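Local coordinates for methylxanthine N1-demethylase NdmA (Pseudomonas putida, PDB 6ICN), which catalyses the N1-demethylation of caffeine to theobromine and formaldehyde as a Rieske-type non-heme iron oxygenase, at residues 208-222 with 327-341. Sequence-based numbering, arbitrary orientation.
Sequences PPIVPMDRFNGQFRF and VADKVSIQYRKWLRE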
loop_
_atom_site.group_PDB
_atom_site.type_symbol
_atom_site.label_atom_id
_atom_site.label_comp_id
_atom_site.label_asym_id
_atom_site.label_seq_id
_atom_site.Cartn_x
_atom_site.Cartn_y
_atom_site.Cartn_z
ATOM N N PRO A 208 -8.789 -35.065 28.532
ATOM C CA PRO A 208 -7.489 -35.132 29.205
ATOM C C PRO A 208 -7.633 -35.696 30.607
ATOM O O PRO A 208 -8.739 -35.711 31.165
ATOM C CB PRO A 208 -7.050 -33.662 29.243
ATOM C CG PRO A 208 -8.361 -32.910 29.407
ATOM C CD PRO A 208 -9.430 -33.743 28.696
ATOM N N PRO A 209 -6.545 -36.166 31.208
ATOM C CA PRO A 209 -6.597 -36.595 32.609
ATOM C C PRO A 209 -6.523 -35.392 33.544
ATOM O O PRO A 209 -6.195 -34.274 33.145
ATOM C CB PRO A 209 -5.357 -37.480 32.749
ATOM C CG PRO A 209 -4.380 -36.858 31.788
ATOM C CD PRO A 209 -5.223 -36.405 30.607
ATOM N N ILE A 210 -6.854 -35.643 34.805
ATOM C CA ILE A 210 -6.791 -34.639 35.863
ATOM C C ILE A 210 -5.518 -34.921 36.655
ATOM O O ILE A 210 -5.438 -35.918 37.378
ATOM C CB ILE A 210 -8.037 -34.693 36.760
ATOM C CG1 ILE A 210 -9.306 -34.854 35.918
ATOM C CG2 ILE A 210 -8.127 -33.465 37.659
ATOM C CD1 ILE A 210 -9.528 -33.738 34.898
ATOM N N VAL A 211 -4.515 -34.056 36.536
ATOM C CA VAL A 211 -3.186 -34.367 37.069
ATOM C C VAL A 211 -2.971 -33.698 38.426
ATOM O O VAL A 211 -3.484 -32.597 38.667
ATOM C CB VAL A 211 -2.087 -33.946 36.076
ATOM C CG1 VAL A 211 -2.357 -34.549 34.709
ATOM C CG2 VAL A 211 -1.994 -32.432 35.980
ATOM N N PRO A 212 -2.227 -34.320 39.341
ATOM C CA PRO A 212 -1.825 -33.605 40.557
ATOM C C PRO A 212 -0.849 -32.485 40.226
ATOM O O PRO A 212 -0.058 -32.584 39.286
ATOM C CB PRO A 212 -1.162 -34.693 41.412
ATOM C CG PRO A 212 -0.793 -35.764 40.464
ATOM C CD PRO A 212 -1.748 -35.712 39.318
ATOM N N MET A 213 -0.938 -31.404 40.995
ATOM C CA MET A 213 -0.119 -30.212 40.790
ATOM C C MET A 213 0.530 -29.815 42.105
ATOM O O MET A 213 -0.156 -29.681 43.123
ATOM C CB MET A 213 -0.948 -29.034 40.261
ATOM C CG MET A 213 -1.624 -29.307 38.943
ATOM S SD MET A 213 -2.745 -27.969 38.479
ATOM C CE MET A 213 -1.545 -26.677 38.053
ATOM N N ASP A 214 1.844 -29.608 42.075
ATOM C CA ASP A 214 2.611 -29.199 43.241
ATOM C C ASP A 214 3.099 -27.770 43.081
ATOM O O ASP A 214 3.516 -27.369 41.985
ATOM C CB ASP A 214 3.832 -30.101 43.445
ATOM C CG ASP A 214 3.464 -31.552 43.579
ATOM O OD1 ASP A 214 2.383 -31.846 44.129
ATOM O OD2 ASP A 214 4.264 -32.397 43.127
ATOM N N ARG A 215 3.074 -27.020 44.181
ATOM C CA ARG A 215 3.784 -25.753 44.283
ATOM C C ARG A 215 5.093 -25.995 45.021
ATOM O O ARG A 215 5.097 -26.574 46.113
ATOM C CB ARG A 215 2.982 -24.689 45.022
ATOM C CG ARG A 215 1.544 -24.469 44.575
ATOM C CD ARG A 215 1.007 -23.350 45.399
ATOM N NE ARG A 215 -0.391 -23.016 45.133
ATOM C CZ ARG A 215 -1.040 -22.055 45.770
ATOM N NH1 ARG A 215 -2.316 -21.805 45.495
ATOM N NH2 ARG A 215 -0.418 -21.353 46.713
ATOM N N PHE A 216 6.195 -25.553 44.430
ATOM C CA PHE A 216 7.493 -25.716 45.073
ATOM C C PHE A 216 8.417 -24.621 44.563
ATOM O O PHE A 216 8.578 -24.465 43.347
ATOM C CB PHE A 216 8.073 -27.106 44.788
ATOM C CG PHE A 216 9.333 -27.400 45.553
ATOM C CD1 PHE A 216 9.278 -27.729 46.895
ATOM C CD2 PHE A 216 10.567 -27.336 44.929
ATOM C CE1 PHE A 216 10.434 -27.997 47.605
ATOM C CE2 PHE A 216 11.727 -27.606 45.637
ATOM C CZ PHE A 216 11.657 -27.929 46.974
ATOM N N ASN A 217 8.990 -23.853 45.490
ATOM C CA ASN A 217 9.970 -22.815 45.156
ATOM C C ASN A 217 9.415 -21.813 44.146
ATOM O O ASN A 217 10.127 -21.349 43.251
ATOM C CB ASN A 217 11.270 -23.429 44.632
ATOM C CG ASN A 217 12.080 -24.111 45.719
ATOM O OD1 ASN A 217 11.841 -23.912 46.917
ATOM N ND2 ASN A 217 13.055 -24.910 45.305
ATOM N N GLY A 218 8.137 -21.468 44.289
ATOM C CA GLY A 218 7.528 -20.506 43.385
ATOM C C GLY A 218 7.234 -21.039 41.999
ATOM O O GLY A 218 7.039 -20.243 41.067
ATOM N N GLN A 219 7.191 -22.359 41.839
ATOM C CA GLN A 219 6.912 -23.015 40.571
ATOM C C GLN A 219 5.709 -23.933 40.714
ATOM O O GLN A 219 5.520 -24.565 41.758
ATOM C CB GLN A 219 8.109 -23.841 40.093
ATOM C CG GLN A 219 9.437 -23.090 40.154
ATOM C CD GLN A 219 10.626 -24.024 40.064
ATOM O OE1 GLN A 219 10.498 -25.229 40.274
ATOM N NE2 GLN A 219 11.791 -23.472 39.753
ATOM N N PHE A 220 4.898 -24.014 39.661
ATOM C CA PHE A 220 3.938 -25.098 39.530
ATOM C C PHE A 220 4.622 -26.263 38.827
ATOM O O PHE A 220 5.229 -26.082 37.764
ATOM C CB PHE A 220 2.708 -24.646 38.736
ATOM C CG PHE A 220 1.447 -24.534 39.558
ATOM C CD1 PHE A 220 1.201 -25.410 40.606
ATOM C CD2 PHE A 220 0.489 -23.569 39.260
ATOM C CE1 PHE A 220 0.029 -25.317 41.358
ATOM C CE2 PHE A 220 -0.688 -23.467 40.018
ATOM C CZ PHE A 220 -0.908 -24.340 41.063
ATOM N N ARG A 221 4.526 -27.459 39.411
ATOM C CA ARG A 221 5.097 -28.661 38.819
ATOM C C ARG A 221 4.005 -29.699 38.612
ATOM O O ARG A 221 3.221 -29.972 39.532
ATOM C CB ARG A 221 6.215 -29.237 39.698
ATOM C CG ARG A 221 7.347 -28.259 39.956
ATOM C CD ARG A 221 8.561 -28.951 40.500
ATOM N NE ARG A 221 9.608 -27.987 40.804
ATOM C CZ ARG A 221 10.812 -28.321 41.255
ATOM N NH1 ARG A 221 11.111 -29.599 41.446
ATOM N NH2 ARG A 221 11.713 -27.380 41.504
ATOM N N PHE A 222 3.949 -30.266 37.407
ATOM C CA PHE A 222 2.980 -31.316 37.099
ATOM C C PHE A 222 3.427 -32.068 35.848
ATOM O O PHE A 222 4.196 -31.548 35.032
ATOM C CB PHE A 222 1.548 -30.758 36.947
ATOM C CG PHE A 222 1.424 -29.555 36.021
ATOM C CD1 PHE A 222 1.593 -28.261 36.506
ATOM C CD2 PHE A 222 1.082 -29.729 34.693
ATOM C CE1 PHE A 222 1.455 -27.154 35.651
ATOM C CE2 PHE A 222 0.941 -28.636 33.825
ATOM C CZ PHE A 222 1.135 -27.350 34.305
ATOM N N VAL A 327 -14.212 -29.771 35.026
ATOM C CA VAL A 327 -13.172 -30.429 35.814
ATOM C C VAL A 327 -11.860 -30.528 35.033
ATOM O O VAL A 327 -10.773 -30.462 35.623
ATOM C CB VAL A 327 -13.665 -31.813 36.290
ATOM C CG1 VAL A 327 -12.566 -32.528 37.042
ATOM C CG2 VAL A 327 -14.875 -31.638 37.184
ATOM N N ALA A 328 -11.932 -30.652 33.704
ATOM C CA ALA A 328 -10.734 -30.733 32.873
ATOM C C ALA A 328 -9.899 -29.457 32.898
ATOM O O ALA A 328 -8.766 -29.462 32.392
ATOM C CB ALA A 328 -11.120 -31.052 31.426
ATOM N N ASP A 329 -10.435 -28.367 33.440
ATOM C CA ASP A 329 -9.727 -27.093 33.515
ATOM C C ASP A 329 -8.838 -26.976 34.744
ATOM O O ASP A 329 -8.491 -25.853 35.119
ATOM C CB ASP A 329 -10.724 -25.935 33.529
ATOM C CG ASP A 329 -11.456 -25.772 32.209
ATOM O OD1 ASP A 329 -10.810 -25.970 31.160
ATOM O OD2 ASP A 329 -12.654 -25.438 32.250
ATOM N N LYS A 330 -8.485 -28.097 35.392
ATOM C CA LYS A 330 -7.773 -28.037 36.674
ATOM C C LYS A 330 -6.567 -27.099 36.640
ATOM O O LYS A 330 -6.398 -26.269 37.538
ATOM C CB LYS A 330 -7.309 -29.424 37.103
ATOM C CG LYS A 330 -6.603 -29.338 38.477
ATOM C CD LYS A 330 -6.135 -30.664 38.987
ATOM C CE LYS A 330 -5.436 -30.480 40.332
ATOM N NZ LYS A 330 -4.989 -31.795 40.842
ATOM N N VAL A 331 -5.719 -27.221 35.613
ATOM C CA VAL A 331 -4.514 -26.389 35.563
ATOM C C VAL A 331 -4.885 -24.909 35.557
ATOM O O VAL A 331 -4.338 -24.109 36.331
ATOM C CB VAL A 331 -3.644 -26.777 34.355
ATOM C CG1 VAL A 331 -2.504 -25.785 34.189
ATOM C CG2 VAL A 331 -3.087 -28.210 34.505
ATOM N N SER A 332 -5.830 -24.519 34.692
ATOM C CA SER A 332 -6.310 -23.137 34.654
ATOM C C SER A 332 -6.877 -22.681 36.001
ATOM O O SER A 332 -6.610 -21.563 36.474
ATOM C CB SER A 332 -7.383 -23.019 33.570
ATOM O OG SER A 332 -8.068 -21.806 33.715
ATOM N N ILE A 333 -7.700 -23.526 36.618
ATOM C CA ILE A 333 -8.331 -23.161 37.882
ATOM C C ILE A 333 -7.275 -22.924 38.951
ATOM O O ILE A 333 -7.320 -21.922 39.673
ATOM C CB ILE A 333 -9.320 -24.257 38.318
ATOM C CG1 ILE A 333 -10.479 -24.363 37.324
ATOM C CG2 ILE A 333 -9.860 -23.953 39.702
ATOM C CD1 ILE A 333 -11.265 -25.674 37.466
ATOM N N GLN A 334 -6.304 -23.832 39.041
ATOM C CA GLN A 334 -5.279 -23.730 40.077
ATOM C C GLN A 334 -4.356 -22.546 39.817
ATOM O O GLN A 334 -3.934 -21.863 40.757
ATOM C CB GLN A 334 -4.500 -25.039 40.156
ATOM C CG GLN A 334 -5.357 -26.234 40.639
ATOM C CD GLN A 334 -6.075 -25.948 41.957
ATOM O OE1 GLN A 334 -5.475 -25.449 42.911
ATOM N NE2 GLN A 334 -7.375 -26.246 42.005
ATOM N N TYR A 335 -4.047 -22.285 38.540
ATOM C CA TYR A 335 -3.278 -21.098 38.170
ATOM C C TYR A 335 -3.971 -19.823 38.632
ATOM O O TYR A 335 -3.357 -18.968 39.274
ATOM C CB TYR A 335 -3.080 -21.085 36.651
ATOM C CG TYR A 335 -2.297 -19.910 36.094
ATOM C CD1 TYR A 335 -0.942 -19.770 36.359
ATOM C CD2 TYR A 335 -2.906 -18.982 35.251
ATOM C CE1 TYR A 335 -0.209 -18.716 35.819
ATOM C CE2 TYR A 335 -2.187 -17.929 34.702
ATOM C CZ TYR A 335 -0.848 -17.802 34.987
ATOM O OH TYR A 335 -0.138 -16.753 34.449
ATOM N N ARG A 336 -5.261 -19.666 38.294
ATOM C CA ARG A 336 -5.992 -18.471 38.681
ATOM C C ARG A 336 -6.044 -18.319 40.197
ATOM O O ARG A 336 -5.940 -17.203 40.717
ATOM C CB ARG A 336 -7.398 -18.521 38.088
ATOM C CG ARG A 336 -7.401 -18.419 36.557
ATOM C CD ARG A 336 -8.806 -18.595 35.970
ATOM N NE ARG A 336 -8.755 -18.420 34.518
ATOM C CZ ARG A 336 -9.806 -18.196 33.728
ATOM N NH1 ARG A 336 -11.040 -18.112 34.227
ATOM N NH2 ARG A 336 -9.612 -18.064 32.422
ATOM N N LYS A 337 -6.190 -19.440 40.910
ATOM C CA LYS A 337 -6.228 -19.420 42.369
ATOM C C LYS A 337 -4.917 -18.903 42.952
ATOM O O LYS A 337 -4.917 -18.043 43.845
ATOM C CB LYS A 337 -6.525 -20.826 42.890
ATOM C CG LYS A 337 -6.557 -20.926 44.421
ATOM C CD LYS A 337 -6.950 -22.329 44.833
ATOM C CE LYS A 337 -6.817 -22.504 46.339
ATOM N NZ LYS A 337 -7.264 -23.864 46.740
ATOM N N TRP A 338 -3.785 -19.413 42.446
ATOM C CA TRP A 338 -2.495 -18.952 42.959
ATOM C C TRP A 338 -2.263 -17.481 42.630
ATOM O O TRP A 338 -1.806 -16.713 43.484
ATOM C CB TRP A 338 -1.361 -19.817 42.412
ATOM C CG TRP A 338 -0.074 -19.717 43.218
ATOM C CD1 TRP A 338 0.182 -18.906 44.285
ATOM C CD2 TRP A 338 1.113 -20.476 42.995
ATOM N NE1 TRP A 338 1.467 -19.125 44.757
ATOM C CE2 TRP A 338 2.055 -20.091 43.983
ATOM C CE3 TRP A 338 1.465 -21.465 42.075
ATOM C CZ2 TRP A 338 3.334 -20.640 44.041
ATOM C CZ3 TRP A 338 2.723 -22.021 42.133
ATOM C CH2 TRP A 338 3.654 -21.603 43.118
ATOM N N LEU A 339 -2.575 -17.052 41.398
ATOM C CA LEU A 339 -2.416 -15.636 41.075
ATOM C C LEU A 339 -3.234 -14.753 42.016
ATOM O O LEU A 339 -2.763 -13.697 42.456
ATOM C CB LEU A 339 -2.822 -15.360 39.625
ATOM C CG LEU A 339 -1.909 -15.881 38.526
ATOM C CD1 LEU A 339 -2.435 -15.387 37.166
ATOM C CD2 LEU A 339 -0.478 -15.437 38.728
ATOM N N ARG A 340 -4.472 -15.160 42.318
ATOM C CA ARG A 340 -5.310 -14.418 43.263
ATOM C C ARG A 340 -4.635 -14.316 44.628
ATOM O O ARG A 340 -4.630 -13.239 45.246
ATOM C CB ARG A 340 -6.701 -15.082 43.397
ATOM C CG ARG A 340 -7.738 -14.247 44.200
ATOM C CD ARG A 340 -9.106 -14.943 44.392
ATOM N NE ARG A 340 -9.381 -15.935 43.342
ATOM C CZ ARG A 340 -9.657 -17.230 43.536
ATOM N NH1 ARG A 340 -9.658 -17.761 44.763
ATOM N NH2 ARG A 340 -9.914 -17.990 42.459
ATOM N N GLU A 341 -4.048 -15.420 45.097
ATOM C CA GLU A 341 -3.368 -15.419 46.392
ATOM C C GLU A 341 -2.163 -14.490 46.375
ATOM O O GLU A 341 -1.875 -13.816 47.371
ATOM C CB GLU A 341 -2.924 -16.829 46.760
ATOM C CG GLU A 341 -4.059 -17.797 47.075
ATOM C CD GLU A 341 -3.551 -19.203 47.299
ATOM O OE1 GLU A 341 -2.330 -19.366 47.530
ATOM O OE2 GLU A 341 -4.356 -20.154 47.248
HETATM O O HOH W 1 -3.621 -23.206 43.209
#
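Arg215 stacks its guanidinium against one face of the Trp338 indole: the two planes are tilted only 6° from each other, and CZ of Arg215 sits 3.7 Å from the centroid of the five-membered ring of Trp338, a cation-pi geometry. Farther back along the arginine, extended from CG to NE, CD stands over the six-membered ring as a CH-pi contact. The same guanidinium reaches Glu341 end-on, NH2 bonding to OE1 at 2.9 Å on its syn side but somewhat out of the carboxylate plane and NH1 meeting OE2 at 3.2 Å from above that plane, the two flat groups being turned 48° apart. A water at the edge of the guanidinium, in its plane, links Arg215 NH1 to both the backbone O and OE1 of Gln334, which probably restrains its rotation. A leucine in place of Arg215 would probably leave the Glu341 carboxylate without this cationic partner and strip the indole face of its cation. Trp338 directs its edge at the face of Phe220 in a T-shaped pair, planes at 78°. Met213 CE covers the opposite face of Phe220, and Met213 SD lies 3.8 Å from Gln334 CB. These side chains seat helix 330-348 against the beta-hairpin of strands 214-216 and 219-225, closed by a type I' turn at the margin of the seven-stranded antiparallel sheet in the catalytic domain of this Rieske oxygenase. Toward the start of the helix, Val331 packs over one face of Phe222, whose side chain is about 10 Å from the bound caffeine. The extended Lys330 chain passes at a slant over Ile210, CD against CG2, and bonds through NZ to Val211 O at 2.8 Å, from above the carbonyl plane; Glu363 forms a salt bridge with that ammonium. Beyond it, Ile210 meets Val327 nearly at right angles, CD1 to CG1 3.9 Å, while Pro208 and Ala328 touch each other and both pack on Ala117 of the second subunit.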